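Local coordinates for major capsid protein (Norovirus Hu/GI.7/TCH-060/USA/2003, PDB 4P25), which forms the protruding P domain of a norovirus capsid and binds the fucosylated histo-blood group antigen LeY, probably reflecting attachment to host glycans, at residues A25-M30 with F205-P210; N12-N17 with N283-F288; G45-E50 with H230-Q235. One frame throughout, in Å; residues are numbered along the deposited sequence.

Contact 1 of 3, residues A25-M30 with F205-P210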
loop_
_atom_site.group_PDB
_atom_site.type_symbol
_atom_site.label_atom_id
_atom_site.label_comp_id
_atom_site.label_asym_id
_atom_site.label_seq_id
_atom_site.Cartn_x
_atom_site.Cartn_y
_atom_site.Cartn_z
ATOM N N ALA A 25 -1.482 2.457 6.401
ATOM C CA ALA A 25 -0.483 2.726 7.423
ATOM C C ALA A 25 0.319 1.459 7.634
ATOM O O ALA A 25 -0.104 0.374 7.229
ATOM C CB ALA A 25 -1.159 3.143 8.728
ATOM N N MET A 26 1.475 1.600 8.273
ATOM C CA MET A 26 2.295 0.448 8.601
ATOM C C MET A 26 1.971 -0.043 10.007
ATOM O O MET A 26 1.532 0.724 10.866
ATOM C CB MET A 26 3.773 0.801 8.476
ATOM C CG MET A 26 4.149 1.270 7.086
ATOM S SD MET A 26 3.699 0.056 5.824
ATOM C CE MET A 26 4.848 -1.242 6.264
ATOM N N ILE A 27 2.185 -1.330 10.237
ATOM C CA ILE A 27 1.968 -1.896 11.564
ATOM C C ILE A 27 3.054 -1.441 12.534
ATOM O O ILE A 27 4.244 -1.479 12.211
ATOM C CB ILE A 27 1.883 -3.426 11.504
ATOM C CG1 ILE A 27 0.644 -3.820 10.696
ATOM C CG2 ILE A 27 1.814 -4.022 12.915
ATOM C CD1 ILE A 27 0.559 -5.280 10.366
ATOM N N ASN A 28 2.608 -0.990 13.705
ATOM C CA ASN A 28 3.465 -0.454 14.750
ATOM C C ASN A 28 3.701 -1.448 15.882
ATOM O O ASN A 28 4.759 -1.442 16.508
ATOM C CB ASN A 28 2.819 0.821 15.316
ATOM C CG ASN A 28 3.484 1.304 16.588
ATOM O OD1 ASN A 28 2.981 1.080 17.692
ATOM N ND2 ASN A 28 4.611 1.984 16.440
ATOM N N LYS A 29 2.707 -2.297 16.144
ATOM C CA LYS A 29 2.788 -3.273 17.229
ATOM C C LYS A 29 1.638 -4.260 17.152
ATOM O O LYS A 29 0.677 -4.055 16.406
ATOM C CB LYS A 29 2.748 -2.574 18.593
ATOM C CG LYS A 29 1.414 -1.908 18.909
ATOM C CD LYS A 29 1.491 -1.065 20.177
ATOM C CE LYS A 29 1.161 -1.870 21.424
ATOM N NZ LYS A 29 1.270 -1.029 22.652
ATOM N N MET A 30 1.755 -5.340 17.921
ATOM C CA MET A 30 0.665 -6.282 18.142
ATOM C C MET A 30 0.071 -6.020 19.504
ATOM O O MET A 30 0.728 -5.457 20.375
ATOM C CB MET A 30 1.194 -7.713 18.165
ATOM C CG MET A 30 1.601 -8.276 16.837
ATOM S SD MET A 30 2.381 -9.892 17.035
ATOM C CE MET A 30 4.024 -9.441 17.591
ATOM N N PHE A 205 -3.205 -6.300 15.014
ATOM C CA PHE A 205 -2.063 -5.574 14.491
ATOM C C PHE A 205 -2.440 -4.105 14.415
ATOM O O PHE A 205 -3.424 -3.740 13.757
ATOM C CB PHE A 205 -1.675 -6.165 13.134
ATOM C CG PHE A 205 -1.357 -7.636 13.208
ATOM C CD1 PHE A 205 -0.087 -8.064 13.562
ATOM C CD2 PHE A 205 -2.341 -8.589 12.973
ATOM C CE1 PHE A 205 0.209 -9.423 13.659
ATOM C CE2 PHE A 205 -2.053 -9.948 13.067
ATOM C CZ PHE A 205 -0.778 -10.365 13.410
ATOM N N MET A 206 -1.677 -3.269 15.118
ATOM C CA MET A 206 -2.055 -1.882 15.371
ATOM C C MET A 206 -1.246 -0.889 14.543
ATOM O O MET A 206 -0.047 -1.078 14.335
ATOM C CB MET A 206 -1.860 -1.541 16.855
ATOM C CG MET A 206 -2.500 -2.525 17.839
ATOM S SD MET A 206 -4.269 -2.784 17.601
ATOM C CE MET A 206 -4.918 -1.143 17.923
ATOM N N SER A 207 -1.902 0.183 14.100
ATOM C CA SER A 207 -1.228 1.257 13.379
ATOM C C SER A 207 -1.584 2.627 13.930
ATOM O O SER A 207 -2.741 2.887 14.263
ATOM C CB SER A 207 -1.603 1.235 11.892
ATOM O OG SER A 207 -1.102 0.078 11.250
ATOM N N ASP A 208 -0.589 3.505 14.008
ATOM C CA ASP A 208 -0.848 4.925 14.196
ATOM C C ASP A 208 -1.700 5.438 13.040
ATOM O O ASP A 208 -1.443 5.119 11.876
ATOM C CB ASP A 208 0.461 5.715 14.225
ATOM C CG ASP A 208 1.343 5.344 15.394
ATOM O OD1 ASP A 208 0.805 5.098 16.493
ATOM O OD2 ASP A 208 2.579 5.309 15.212
ATOM N N PHE A 209 -2.712 6.233 13.365
ATOM C CA PHE A 209 -3.584 6.819 12.362
ATOM C C PHE A 209 -4.302 7.984 13.020
ATOM O O PHE A 209 -4.593 7.930 14.216
ATOM C CB PHE A 209 -4.590 5.784 11.845
ATOM C CG PHE A 209 -5.302 6.212 10.591
ATOM C CD1 PHE A 209 -4.676 6.122 9.364
ATOM C CD2 PHE A 209 -6.594 6.710 10.646
ATOM C CE1 PHE A 209 -5.320 6.522 8.207
ATOM C CE2 PHE A 209 -7.244 7.109 9.494
ATOM C CZ PHE A 209 -6.603 7.016 8.273
ATOM N N PRO A 210 -4.566 9.055 12.258
ATOM C CA PRO A 210 -5.221 10.197 12.909
ATOM C C PRO A 210 -6.688 9.935 13.240
ATOM O O PRO A 210 -7.583 10.095 12.406
ATOM C CB PRO A 210 -5.065 11.332 11.887
ATOM C CG PRO A 210 -4.829 10.653 10.588
ATOM C CD PRO A 210 -4.111 9.376 10.892
HETATM O O HOH W 1 1.920 2.771 12.657
#
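Ser207 and Met26 meet because Ser207 OG swings beside its own backbone N (chi1 -67°), where it donates to Met26 O at 2.7 Å from well above the carbonyl plane. The same carbonyl takes a second bond from a water, which accepts from Asp208 N, so two donors grip Met26 O. Phe205 CG also lies opposite its carbonyl carbon (chi1 -58°), which lays the ring alongside Met30: Met30 CG is 3.7 Å from Phe205 CE1, and the sulfur makes an oblique Met-aromatic contact, 5.2 Å from SD to the ring centroid. Ile27 CD1 fills in at Phe205 CB, 3.7 Å away. Between these groups the backbones join through Asn28 N to Met206 O, at 2.7 Å, and Met206 N to Lys29 O. Asn28 and Lys29 thus both face Met206, a classic beta bulge. The polar ends of Asn28 and Asp208 are both bonded to Gln218, and the second subunit touches Met26 and Asp208. Strand 218-221 pairs with the other edge of strand 201-208, and Phe286 of strand 285-292 packs on Met30 and Phe205.

Contact 2 of 3, residues N12-N17 with N283-F288; sequences NIPLNN and NGVFVF
Pro14 lies closely against the loop at Asn283 and Gly284 that leads into the strand, and here the packing is tight. Pro14 CB comes within 3.4 Å of Asn283 O, and Pro14 CA is 3.3 Å from Gly284 O. Leu15 N reaches that same oxygen at 2.8 Å in a somewhat bent bond (148° at the hydrogen), so Gly284 O takes a hydrogen bond from Leu15 and a weaker C-H...O contact from Pro14. Val285 turns CG1 away from its own nitrogen (chi1 177°) and spreads its methyls along the loop: CG2 meets Pro14 CA at 3.7 Å and runs beside the proline ring, while CG1 reaches toward Asn12 and the amide of Ile13. Inward, Leu15 points CD1 at the edge of the Phe286 ring, 4.2 Å from CE2. A water near the plane of that ring accepts from Phe286 N and donates to Ile13 O, bridging the backbones where they bond no further directly.

The outer part is looser. The Asn16 and Asn283 side chains run side by side with amide planes 76° apart, the nearest approach being 3.7 Å from Asn16 ND2 to Asn283 CB, and exposed Asn12 only brushes Val285 through OD1, its ND2 being bonded to Glu233 O of the second subunit. Beyond the pair, strand 285-292 is zipped to strand 242-248, Tyr247 OH bonds Gly284 N, and Leu15 reaches Met30 of strand 29-31 and Phe205 of strand 201-208.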
loop_
_atom_site.group_PDB
_atom_site.type_symbol
_atom_site.label_atom_id
_atom_site.label_comp_id
_atom_site.label_asym_id
_atom_site.label_seq_id
_atom_site.Cartn_x
_atom_site.Cartn_y
_atom_site.Cartn_z
ATOM N N ASN A 12 7.672 -13.649 4.518
ATOM C CA ASN A 12 9.004 -13.524 5.104
ATOM C C ASN A 12 9.403 -12.049 5.141
ATOM O O ASN A 12 10.320 -11.613 4.436
ATOM C CB ASN A 12 10.005 -14.356 4.296
ATOM C CG ASN A 12 11.426 -14.243 4.817
ATOM O OD1 ASN A 12 11.650 -14.009 6.004
ATOM N ND2 ASN A 12 12.396 -14.401 3.922
ATOM N N ILE A 13 8.677 -11.288 5.953
ATOM C CA ILE A 13 8.823 -9.841 6.052
ATOM C C ILE A 13 8.637 -9.464 7.516
ATOM O O ILE A 13 7.689 -9.926 8.147
ATOM C CB ILE A 13 7.730 -9.115 5.235
ATOM C CG1 ILE A 13 7.840 -9.452 3.746
ATOM C CG2 ILE A 13 7.819 -7.618 5.437
ATOM C CD1 ILE A 13 6.684 -8.929 2.907
ATOM N N PRO A 14 9.538 -8.636 8.071
ATOM C CA PRO A 14 9.378 -8.254 9.478
ATOM C C PRO A 14 8.089 -7.472 9.690
ATOM O O PRO A 14 7.642 -6.765 8.780
ATOM C CB PRO A 14 10.590 -7.353 9.744
ATOM C CG PRO A 14 11.562 -7.678 8.664
ATOM C CD PRO A 14 10.737 -8.032 7.467
ATOM N N LEU A 15 7.508 -7.608 10.876
ATOM C CA LEU A 15 6.198 -7.037 11.170
ATOM C C LEU A 15 6.115 -5.537 10.906
ATOM O O LEU A 15 5.100 -5.055 10.389
ATOM C CB LEU A 15 5.791 -7.357 12.611
ATOM C CG LEU A 15 4.350 -7.009 12.998
ATOM C CD1 LEU A 15 3.366 -7.564 11.982
ATOM C CD2 LEU A 15 4.044 -7.541 14.384
ATOM N N ASN A 16 7.176 -4.800 11.229
ATOM C CA ASN A 16 7.164 -3.355 11.010
ATOM C C ASN A 16 7.311 -2.935 9.541
ATOM O O ASN A 16 7.228 -1.746 9.223
ATOM C CB ASN A 16 8.163 -2.616 11.920
ATOM C CG ASN A 16 9.590 -3.103 11.762
ATOM O OD1 ASN A 16 9.882 -3.980 10.954
ATOM N ND2 ASN A 16 10.496 -2.516 12.541
ATOM N N ASN A 17 7.527 -3.914 8.659
ATOM C CA ASN A 17 7.467 -3.698 7.208
ATOM C C ASN A 17 6.158 -4.220 6.595
ATOM O O ASN A 17 6.036 -4.337 5.376
ATOM C CB ASN A 17 8.659 -4.349 6.489
ATOM C CG ASN A 17 9.897 -3.467 6.462
ATOM O OD1 ASN A 17 9.817 -2.250 6.619
ATOM N ND2 ASN A 17 11.054 -4.087 6.246
ATOM N N ASN A 283 9.833 -6.054 15.180
ATOM C CA ASN A 283 10.595 -6.303 13.961
ATOM C C ASN A 283 10.804 -7.787 13.671
ATOM O O ASN A 283 11.681 -8.153 12.894
ATOM C CB ASN A 283 11.950 -5.598 14.029
ATOM C CG ASN A 283 12.882 -6.217 15.058
ATOM O OD1 ASN A 283 12.435 -6.802 16.050
ATOM N ND2 ASN A 283 14.184 -6.087 14.829
ATOM N N GLY A 284 10.002 -8.637 14.307
ATOM C CA GLY A 284 10.118 -10.071 14.109
ATOM C C GLY A 284 9.449 -10.537 12.832
ATOM O O GLY A 284 8.643 -9.818 12.242
ATOM N N VAL A 285 9.780 -11.752 12.410
ATOM C CA VAL A 285 9.217 -12.338 11.202
ATOM C C VAL A 285 8.407 -13.582 11.548
ATOM O O VAL A 285 8.894 -14.471 12.254
ATOM C CB VAL A 285 10.341 -12.727 10.208
ATOM C CG1 VAL A 285 9.760 -13.409 8.968
ATOM C CG2 VAL A 285 11.161 -11.498 9.824
ATOM N N PHE A 286 7.170 -13.656 11.063
ATOM C CA PHE A 286 6.390 -14.880 11.231
ATOM C C PHE A 286 6.864 -15.948 10.257
ATOM O O PHE A 286 7.091 -15.677 9.074
ATOM C CB PHE A 286 4.894 -14.641 11.030
ATOM C CG PHE A 286 4.257 -13.824 12.115
ATOM C CD1 PHE A 286 3.837 -14.410 13.301
ATOM C CD2 PHE A 286 4.065 -12.466 11.942
ATOM C CE1 PHE A 286 3.245 -13.654 14.296
ATOM C CE2 PHE A 286 3.470 -11.702 12.932
ATOM C CZ PHE A 286 3.059 -12.296 14.111
ATOM N N VAL A 287 7.006 -17.164 10.762
ATOM C CA VAL A 287 7.454 -18.289 9.955
ATOM C C VAL A 287 6.552 -19.489 10.218
ATOM O O VAL A 287 6.329 -19.856 11.370
ATOM C CB VAL A 287 8.912 -18.667 10.288
ATOM C CG1 VAL A 287 9.379 -19.848 9.440
ATOM C CG2 VAL A 287 9.837 -17.471 10.111
ATOM N N PHE A 288 6.024 -20.094 9.156
ATOM C CA PHE A 288 5.230 -21.313 9.302
ATOM C C PHE A 288 6.089 -22.446 9.851
ATOM O O PHE A 288 7.161 -22.741 9.317
ATOM C CB PHE A 288 4.619 -21.735 7.962
ATOM C CG PHE A 288 3.918 -23.070 8.005
ATOM C CD1 PHE A 288 2.580 -23.154 8.353
ATOM C CD2 PHE A 288 4.598 -24.239 7.689
ATOM C CE1 PHE A 288 1.934 -24.383 8.388
ATOM C CE2 PHE A 288 3.960 -25.467 7.728
ATOM C CZ PHE A 288 2.627 -25.538 8.073
HETATM O O HOH W 2 6.001 -12.024 8.954
#

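Contact 3 of 3, residues G45-E50 with H230-Q235; sequences GRCTLE and HFVEQQ
The Phe231 ring carries Leu49 on one face: methyl CD2 stands 3.8 Å from the centroid, 27° off the ring normal, in a CH-pi contact displaced toward the rim. Its shortest approach there is 3.4 Å, from Leu49 CD2 to Phe231 CE2, a snug fit. Thr48 O lies oblique to the ring and is 3.7 Å from Phe231 CB. The Gln235 amide turns NE2 back to Val232 O, 2.8 Å away and almost straight, with the acceptor close to the amide plane; NE2 also bonds Gly51 O weakly.

The Leu49 CB points away from the helix, yet a chi1 of -70° places CG on the far side from the Leu49 carbonyl, its branch folds over the ring, and the two side chains run the same way. Cys47 SG is directed at the helix and touches Val232 CG2, at 3.9 Å, and Phe231 CB. No direct hydrogen bond joins the two segments; instead a water donates to both Leu49 O and Phe231 O, 2.6 and 2.8 Å away. Gln235 CA makes a C-H...O contact with Glu50 O.

Leu261 of strand 255-262 touches both Leu49 and Phe231, and Leu49 also bonds through its backbone to Pro263. Gln235, with positive phi, is the first residue beyond helix 225-234, while its N still bonds Phe231 O. Together these contacts are those of a helix C-terminus packed by an aromatic residue against an irregular loop and a sheet, within the mainly beta fold of the P domain.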
loop_
_atom_site.group_PDB
_atom_site.type_symbol
_atom_site.label_atom_id
_atom_site.label_comp_id
_atom_site.label_asym_id
_atom_site.label_seq_id
_atom_site.Cartn_x
_atom_site.Cartn_y
_atom_site.Cartn_z
ATOM N N GLY A 45 -9.136 -6.749 5.621
ATOM C CA GLY A 45 -8.163 -7.667 6.199
ATOM C C GLY A 45 -8.680 -9.076 6.436
ATOM O O GLY A 45 -8.151 -9.796 7.285
ATOM N N ARG A 46 -9.703 -9.463 5.679
ATOM C CA ARG A 46 -10.352 -10.760 5.843
ATOM C C ARG A 46 -10.106 -11.659 4.639
ATOM O O ARG A 46 -10.451 -11.317 3.500
ATOM C CB ARG A 46 -11.858 -10.581 6.062
ATOM C CG ARG A 46 -12.225 -9.644 7.208
ATOM C CD ARG A 46 -11.821 -10.215 8.570
ATOM N NE ARG A 46 -12.402 -11.536 8.804
ATOM C CZ ARG A 46 -13.588 -11.753 9.370
ATOM N NH1 ARG A 46 -14.341 -10.736 9.777
ATOM N NH2 ARG A 46 -14.023 -12.996 9.521
ATOM N N CYS A 47 -9.505 -12.816 4.890
ATOM C CA CYS A 47 -9.148 -13.733 3.819
ATOM C C CYS A 47 -8.896 -15.089 4.441
ATOM O O CYS A 47 -8.245 -15.175 5.482
ATOM C CB CYS A 47 -7.883 -13.245 3.109
ATOM S SG CYS A 47 -7.430 -14.196 1.626
ATOM N N THR A 48 -9.418 -16.145 3.820
ATOM C CA THR A 48 -9.143 -17.493 4.330
ATOM C C THR A 48 -7.735 -17.914 3.930
ATOM O O THR A 48 -7.166 -17.351 2.988
ATOM C CB THR A 48 -10.141 -18.542 3.802
ATOM O OG1 THR A 48 -9.934 -18.750 2.394
ATOM C CG2 THR A 48 -11.580 -18.111 4.060
ATOM N N LEU A 49 -7.188 -18.902 4.629
ATOM C CA LEU A 49 -5.836 -19.367 4.344
ATOM C C LEU A 49 -5.700 -19.921 2.914
ATOM O O LEU A 49 -4.621 -19.899 2.345
ATOM C CB LEU A 49 -5.392 -20.454 5.332
ATOM C CG LEU A 49 -5.144 -19.973 6.750
ATOM C CD1 LEU A 49 -4.308 -20.999 7.512
ATOM C CD2 LEU A 49 -4.493 -18.607 6.758
ATOM N N GLU A 50 -6.819 -20.407 2.374
ATOM C CA GLU A 50 -6.842 -20.941 1.010
ATOM C C GLU A 50 -6.855 -19.839 -0.047
ATOM O O GLU A 50 -6.743 -20.114 -1.234
ATOM C CB GLU A 50 -8.046 -21.867 0.807
ATOM C CG GLU A 50 -7.958 -23.126 1.650
ATOM C CD GLU A 50 -9.010 -24.171 1.327
ATOM O OE1 GLU A 50 -10.112 -23.806 0.862
ATOM O OE2 GLU A 50 -8.725 -25.367 1.553
ATOM N N HIS A 230 -0.565 -12.665 0.125
ATOM C CA HIS A 230 0.173 -13.930 0.145
ATOM C C HIS A 230 -0.781 -15.121 -0.011
ATOM O O HIS A 230 -0.542 -16.013 -0.828
ATOM C CB HIS A 230 0.956 -14.056 1.455
ATOM C CG HIS A 230 2.038 -15.094 1.430
ATOM N ND1 HIS A 230 3.281 -14.860 0.885
ATOM C CD2 HIS A 230 2.070 -16.357 1.915
ATOM C CE1 HIS A 230 4.030 -15.941 1.019
ATOM N NE2 HIS A 230 3.320 -16.864 1.641
ATOM N N PHE A 231 -1.863 -15.129 0.761
ATOM C CA PHE A 231 -2.820 -16.233 0.696
ATOM C C PHE A 231 -3.533 -16.287 -0.653
ATOM O O PHE A 231 -3.721 -17.365 -1.216
ATOM C CB PHE A 231 -3.843 -16.152 1.837
ATOM C CG PHE A 231 -3.230 -16.186 3.210
ATOM C CD1 PHE A 231 -2.016 -16.816 3.430
ATOM C CD2 PHE A 231 -3.871 -15.584 4.280
ATOM C CE1 PHE A 231 -1.448 -16.842 4.690
ATOM C CE2 PHE A 231 -3.308 -15.608 5.551
ATOM C CZ PHE A 231 -2.095 -16.237 5.751
ATOM N N VAL A 232 -3.938 -15.125 -1.162
ATOM C CA VAL A 232 -4.586 -15.039 -2.471
ATOM C C VAL A 232 -3.670 -15.569 -3.569
ATOM O O VAL A 232 -4.093 -16.339 -4.430
ATOM C CB VAL A 232 -4.982 -13.583 -2.802
ATOM C CG1 VAL A 232 -5.384 -13.447 -4.268
ATOM C CG2 VAL A 232 -6.109 -13.122 -1.893
ATOM N N GLU A 233 -2.410 -15.153 -3.508
ATOM C CA GLU A 233 -1.397 -15.518 -4.490
ATOM C C GLU A 233 -1.091 -17.023 -4.461
ATOM O O GLU A 233 -1.015 -17.686 -5.504
ATOM C CB GLU A 233 -0.130 -14.704 -4.194
ATOM C CG GLU A 233 0.862 -14.598 -5.322
ATOM C CD GLU A 233 1.925 -15.671 -5.266
ATOM O OE1 GLU A 233 2.173 -16.211 -4.166
ATOM O OE2 GLU A 233 2.511 -15.978 -6.323
ATOM N N GLN A 234 -0.943 -17.561 -3.256
ATOM C CA GLN A 234 -0.455 -18.925 -3.069
ATOM C C GLN A 234 -1.519 -19.998 -3.335
ATOM O O GLN A 234 -1.197 -21.063 -3.860
ATOM C CB GLN A 234 0.134 -19.073 -1.655
ATOM C CG GLN A 234 0.810 -20.405 -1.355
ATOM C CD GLN A 234 1.542 -20.399 -0.017
ATOM O OE1 GLN A 234 1.000 -19.967 1.003
ATOM N NE2 GLN A 234 2.785 -20.869 -0.022
ATOM N N GLN A 235 -2.773 -19.706 -2.987
ATOM C CA GLN A 235 -3.872 -20.674 -3.093
ATOM C C GLN A 235 -3.496 -22.023 -2.467
ATOM O O GLN A 235 -3.738 -23.079 -3.053
ATOM C CB GLN A 235 -4.305 -20.877 -4.552
ATOM C CG GLN A 235 -4.859 -19.634 -5.251
ATOM C CD GLN A 235 -6.229 -19.223 -4.740
ATOM O OE1 GLN A 235 -7.190 -19.990 -4.815
ATOM N NE2 GLN A 235 -6.325 -18.002 -4.224
HETATM O O HOH W 3 -3.123 -19.635 0.265
#

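Overall arrangement
Contact 2 joins residues near the start of the model to strand 285-292 near its end, and contacts 1 and 3 are both nested inside the loop it closes; contacts 1 and 3 themselves interleave along the chain. Contacts 1 and 2 adjoin, their centres about 15 Å apart, with Met26 packing on Asn17, and both reach the same antiparallel sheet. Contact 3, on helix 225-234, touches neither, its centre about 21 Å and about 17 Å from the centres of contacts 1 and 2. All three touch the second subunit. N-terminal and C-terminal parts are thus woven into one module, consistent with the P1 subdomain, into which the P2 subdomain, which carries most of the glycan pocket, is inserted.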